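Local structure of uncharacterized protein (Enterococcus faecalis, 3CLQ) at residues Y313-A325 with A337-T349. The protein is of unknown function but belongs to the AllG family, named after a subunit of oxamate carbamoyltransferase, and forms a dimer. Residues are numbered along the deposited sequence; the frame is centred on the assembly and turned at random.
Sequences YGVGGFAMAAAPA and ALNYSKEMLEITT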
loop_
_atom_site.group_PDB
_atom_site.type_symbol
_atom_site.label_atom_id
_atom_site.label_comp_id
_atom_site.label_asym_id
_atom_site.label_seq_id
_atom_site.Cartn_x
_atom_site.Cartn_y
_atom_site.Cartn_z
ATOM N N TYR B 313 2.492 12.456 -17.219
ATOM C CA TYR B 313 1.674 13.027 -16.147
ATOM C C TYR B 313 2.498 13.482 -14.940
ATOM O O TYR B 313 2.125 14.416 -14.239
ATOM C CB TYR B 313 0.652 11.993 -15.657
ATOM C CG TYR B 313 -0.242 12.499 -14.518
ATOM C CD1 TYR B 313 -1.265 13.408 -14.753
ATOM C CD2 TYR B 313 -0.032 12.090 -13.215
ATOM C CE1 TYR B 313 -2.061 13.881 -13.715
ATOM C CE2 TYR B 313 -0.814 12.541 -12.174
ATOM C CZ TYR B 313 -1.827 13.433 -12.422
ATOM O OH TYR B 313 -2.622 13.868 -11.372
ATOM N N GLY B 314 3.585 12.779 -14.674
ATOM C CA GLY B 314 4.496 13.129 -13.604
ATOM C C GLY B 314 4.764 11.910 -12.761
ATOM O O GLY B 314 5.488 11.967 -11.777
ATOM N N VAL B 315 4.181 10.787 -13.143
ATOM C CA VAL B 315 4.385 9.617 -12.345
ATOM C C VAL B 315 5.228 8.537 -13.082
ATOM O O VAL B 315 5.936 8.861 -14.041
ATOM C CB VAL B 315 3.051 9.217 -11.679
ATOM C CG1 VAL B 315 2.340 8.118 -12.423
ATOM C CG2 VAL B 315 3.303 8.855 -10.278
ATOM N N GLY B 316 5.245 7.283 -12.636
ATOM C CA GLY B 316 6.158 6.305 -13.257
ATOM C C GLY B 316 7.631 6.603 -12.993
ATOM O O GLY B 316 8.045 6.802 -11.854
ATOM N N GLY B 317 8.441 6.637 -14.044
ATOM C CA GLY B 317 9.862 6.927 -13.872
ATOM C C GLY B 317 10.139 8.314 -13.318
ATOM O O GLY B 317 11.155 8.540 -12.631
ATOM N N PHE B 318 9.244 9.255 -13.617
ATOM C CA PHE B 318 9.360 10.596 -13.058
ATOM C C PHE B 318 9.229 10.518 -11.539
ATOM O O PHE B 318 9.842 11.293 -10.815
ATOM C CB PHE B 318 8.282 11.509 -13.642
ATOM C CG PHE B 318 8.672 12.175 -14.946
ATOM C CD1 PHE B 318 8.392 13.516 -15.165
ATOM C CD2 PHE B 318 9.304 11.463 -15.954
ATOM C CE1 PHE B 318 8.742 14.134 -16.357
ATOM C CE2 PHE B 318 9.655 12.078 -17.152
ATOM C CZ PHE B 318 9.375 13.415 -17.353
ATOM N N ALA B 319 8.426 9.568 -11.055
ATOM C CA ALA B 319 8.233 9.406 -9.611
ATOM C C ALA B 319 9.156 8.358 -9.037
ATOM O O ALA B 319 9.091 8.069 -7.876
ATOM C CB ALA B 319 6.805 9.074 -9.279
HETATM N N MSE B 320 10.014 7.790 -9.864
HETATM C CA MSE B 320 10.999 6.820 -9.420
HETATM C C MSE B 320 11.247 6.852 -7.911
HETATM O O MSE B 320 11.112 5.844 -7.239
HETATM C CB MSE B 320 12.299 7.105 -10.147
HETATM C CG MSE B 320 13.009 5.904 -10.706
HETATM SE SE MSE B 320 14.615 6.501 -11.663
HETATM C CE MSE B 320 15.614 4.812 -11.439
ATOM N N ALA B 321 11.596 8.017 -7.379
ATOM C CA ALA B 321 12.006 8.144 -5.973
ATOM C C ALA B 321 11.029 7.564 -4.960
ATOM O O ALA B 321 11.425 7.175 -3.871
ATOM C CB ALA B 321 12.271 9.593 -5.629
ATOM N N ALA B 322 9.756 7.535 -5.314
ATOM C CA ALA B 322 8.693 7.104 -4.413
ATOM C C ALA B 322 8.676 5.592 -4.224
ATOM O O ALA B 322 8.007 5.084 -3.334
ATOM C CB ALA B 322 7.363 7.547 -4.949
ATOM N N ALA B 323 9.439 4.881 -5.045
ATOM C CA ALA B 323 9.280 3.456 -5.148
ATOM C C ALA B 323 10.613 2.754 -5.085
ATOM O O ALA B 323 11.000 2.073 -6.056
ATOM C CB ALA B 323 8.608 3.143 -6.457
ATOM N N PRO B 324 11.334 2.905 -3.958
ATOM C CA PRO B 324 12.613 2.253 -3.857
ATOM C C PRO B 324 12.492 0.742 -4.021
ATOM O O PRO B 324 13.470 0.090 -4.320
ATOM C CB PRO B 324 13.090 2.614 -2.446
ATOM C CG PRO B 324 11.893 2.978 -1.715
ATOM C CD PRO B 324 11.014 3.650 -2.741
ATOM N N ALA B 325 11.317 0.176 -3.832
ATOM C CA ALA B 325 11.156 -1.260 -4.074
ATOM C C ALA B 325 11.595 -1.735 -5.486
ATOM O O ALA B 325 11.986 -2.892 -5.671
ATOM C CB ALA B 325 9.725 -1.689 -3.798
ATOM N N ALA B 337 17.783 7.130 -8.158
ATOM C CA ALA B 337 16.350 7.285 -8.339
ATOM C C ALA B 337 15.872 8.559 -7.651
ATOM O O ALA B 337 15.060 9.293 -8.202
ATOM C CB ALA B 337 15.598 6.062 -7.858
ATOM N N LEU B 338 16.395 8.847 -6.467
ATOM C CA LEU B 338 16.048 10.097 -5.804
ATOM C C LEU B 338 16.425 11.209 -6.745
ATOM O O LEU B 338 15.689 12.156 -6.943
ATOM C CB LEU B 338 16.838 10.274 -4.507
ATOM C CG LEU B 338 16.633 9.197 -3.443
ATOM C CD1 LEU B 338 17.241 9.595 -2.085
ATOM C CD2 LEU B 338 15.155 8.880 -3.316
ATOM N N ASN B 339 17.594 11.069 -7.337
ATOM C CA ASN B 339 18.183 12.104 -8.137
ATOM C C ASN B 339 17.428 12.426 -9.415
ATOM O O ASN B 339 17.410 13.577 -9.857
ATOM C CB ASN B 339 19.584 11.660 -8.494
ATOM C CG ASN B 339 20.586 12.741 -8.288
ATOM O OD1 ASN B 339 21.439 12.652 -7.392
ATOM N ND2 ASN B 339 20.483 13.797 -9.095
ATOM N N TYR B 340 16.824 11.403 -10.016
ATOM C CA TYR B 340 16.130 11.540 -11.303
ATOM C C TYR B 340 14.827 12.332 -11.167
ATOM O O TYR B 340 14.485 13.178 -12.013
ATOM C CB TYR B 340 15.825 10.157 -11.899
ATOM C CG TYR B 340 16.844 9.618 -12.897
ATOM C CD1 TYR B 340 17.241 10.375 -14.012
ATOM C CD2 TYR B 340 17.375 8.334 -12.752
ATOM C CE1 TYR B 340 18.165 9.878 -14.943
ATOM C CE2 TYR B 340 18.285 7.822 -13.663
ATOM C CZ TYR B 340 18.683 8.597 -14.762
ATOM O OH TYR B 340 19.591 8.076 -15.673
ATOM N N SER B 341 14.097 12.032 -10.098
ATOM C CA SER B 341 12.856 12.713 -9.812
ATOM C C SER B 341 13.119 14.192 -9.583
ATOM O O SER B 341 12.333 15.017 -10.059
ATOM C CB SER B 341 12.170 12.091 -8.606
ATOM O OG SER B 341 11.532 10.886 -8.969
ATOM N N LYS B 342 14.212 14.522 -8.875
ATOM C CA LYS B 342 14.662 15.912 -8.734
ATOM C C LYS B 342 14.998 16.507 -10.094
ATOM O O LYS B 342 14.544 17.589 -10.434
ATOM C CB LYS B 342 15.912 16.012 -7.879
ATOM C CG LYS B 342 15.711 15.956 -6.384
ATOM C CD LYS B 342 17.097 16.075 -5.699
ATOM C CE LYS B 342 17.059 15.775 -4.188
ATOM N NZ LYS B 342 17.043 14.308 -3.840
ATOM N N GLU B 343 15.817 15.797 -10.860
ATOM C CA GLU B 343 16.218 16.264 -12.172
ATOM C C GLU B 343 15.025 16.644 -13.040
ATOM O O GLU B 343 15.018 17.709 -13.659
ATOM C CB GLU B 343 17.015 15.182 -12.889
ATOM C CG GLU B 343 18.423 14.963 -12.378
ATOM C CD GLU B 343 19.251 14.133 -13.353
ATOM O OE1 GLU B 343 18.935 14.182 -14.573
ATOM O OE2 GLU B 343 20.210 13.442 -12.912
HETATM N N MSE B 344 14.022 15.762 -13.081
HETATM C CA MSE B 344 12.888 15.909 -13.995
HETATM C C MSE B 344 12.204 17.283 -13.961
HETATM O O MSE B 344 11.445 17.626 -14.863
HETATM C CB MSE B 344 11.853 14.794 -13.764
HETATM C CG MSE B 344 12.020 13.509 -14.581
HETATM SE SE MSE B 344 13.037 13.607 -16.294
HETATM C CE MSE B 344 14.793 13.044 -15.630
ATOM N N LEU B 345 12.476 18.052 -12.912
ATOM C CA LEU B 345 11.878 19.368 -12.679
ATOM C C LEU B 345 12.341 20.435 -13.669
ATOM O O LEU B 345 11.673 21.445 -13.860
ATOM C CB LEU B 345 12.240 19.865 -11.280
ATOM C CG LEU B 345 11.591 19.266 -10.039
ATOM C CD1 LEU B 345 12.278 19.768 -8.781
ATOM C CD2 LEU B 345 10.108 19.608 -9.999
ATOM N N GLU B 346 13.502 20.225 -14.268
ATOM C CA GLU B 346 14.070 21.207 -15.187
ATOM C C GLU B 346 13.412 21.060 -16.534
ATOM O O GLU B 346 13.465 21.953 -17.381
ATOM C CB GLU B 346 15.562 20.988 -15.325
ATOM C CG GLU B 346 16.288 20.962 -14.001
ATOM C CD GLU B 346 17.712 20.506 -14.167
ATOM O OE1 GLU B 346 18.185 20.417 -15.328
ATOM O OE2 GLU B 346 18.368 20.235 -13.140
ATOM N N ILE B 347 12.759 19.920 -16.688
ATOM C CA ILE B 347 12.050 19.561 -17.894
ATOM C C ILE B 347 10.563 19.914 -17.796
ATOM O O ILE B 347 9.857 19.933 -18.803
ATOM C CB ILE B 347 12.143 18.049 -18.088
ATOM C CG1 ILE B 347 13.031 17.685 -19.236
ATOM C CG2 ILE B 347 10.821 17.461 -18.489
ATOM C CD1 ILE B 347 12.807 16.212 -19.561
ATOM N N THR B 348 10.081 20.175 -16.591
ATOM C CA THR B 348 8.640 20.252 -16.377
ATOM C C THR B 348 8.211 21.637 -15.932
ATOM O O THR B 348 9.039 22.433 -15.514
ATOM C CB THR B 348 8.198 19.215 -15.341
ATOM O OG1 THR B 348 9.080 19.266 -14.206
ATOM C CG2 THR B 348 8.235 17.827 -15.944
ATOM N N THR B 349 6.920 21.928 -16.006
ATOM C CA THR B 349 6.461 23.301 -15.779
ATOM C C THR B 349 6.315 23.707 -14.296
ATOM O O THR B 349 6.731 24.812 -13.913
ATOM C CB THR B 349 5.162 23.594 -16.548
ATOM O OG1 THR B 349 5.281 23.124 -17.904
ATOM C CG2 THR B 349 4.875 25.083 -16.537
#
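Ser341 makes both hydrogen bonds between segments 313-325 and 337-349, its hydroxyl lying against the turns of the glycine- and alanine-rich loop. Ser341 OG donates to Phe318 O at 2.5 Å, arriving 40° above the carbonyl plane. It also accepts from Ala321 N in a nearly straight bond, 171° at the hydrogen. With chi1 at -78°, OG is anti to the carbonyl carbon of Ser341 and reaches the buried loop backbone. A serine suits this place because one small group, donor and acceptor at once, ties the carbonyl of Phe318 to the N-H of Ala321, three residues on.

Met-aromatic contacts, here made by selenium, lie on either side of it along 337-349. The selenomethionine Met344 bends at chi2 and chi3, its flexible, unbranched chain lying over one face of the Phe318 ring, which offers it a flat apolar surface: Met344 CG stands 3.5 Å from the centroid, almost on the normal, a CH-pi contact, while SE, 4.1 Å from the same centroid, adds a Met-aromatic contact. Thr348 suits two tasks: its methyl CG2 meets the ring edge in plane, 3.8 Å from Phe318 CE1, and its OG1 turns back to Met344 O, which Ile347 N also reaches, from the opposite face of the carbonyl. Met320, the other selenomethionine, extends beyond CG; Met320 SE approaches the Tyr340 ring obliquely, 3.5 Å from Tyr340 CD2.

Alanines at 321 and 337 let the backbones come close, to 4.5 Å between the CA atoms of Ala321 and Leu338. Met320 CE rests on Ala337 CB, and Ala321 CB meets Leu338 CD2.

The contact thus packs the loop between helices 309-313 and 327-330 against helix 334-343 and the start of strand 348-352. Phe318 also touches Pro366 and Ile369 of strand 363-369, and Pro324 packs on Pro358 of the second subunit.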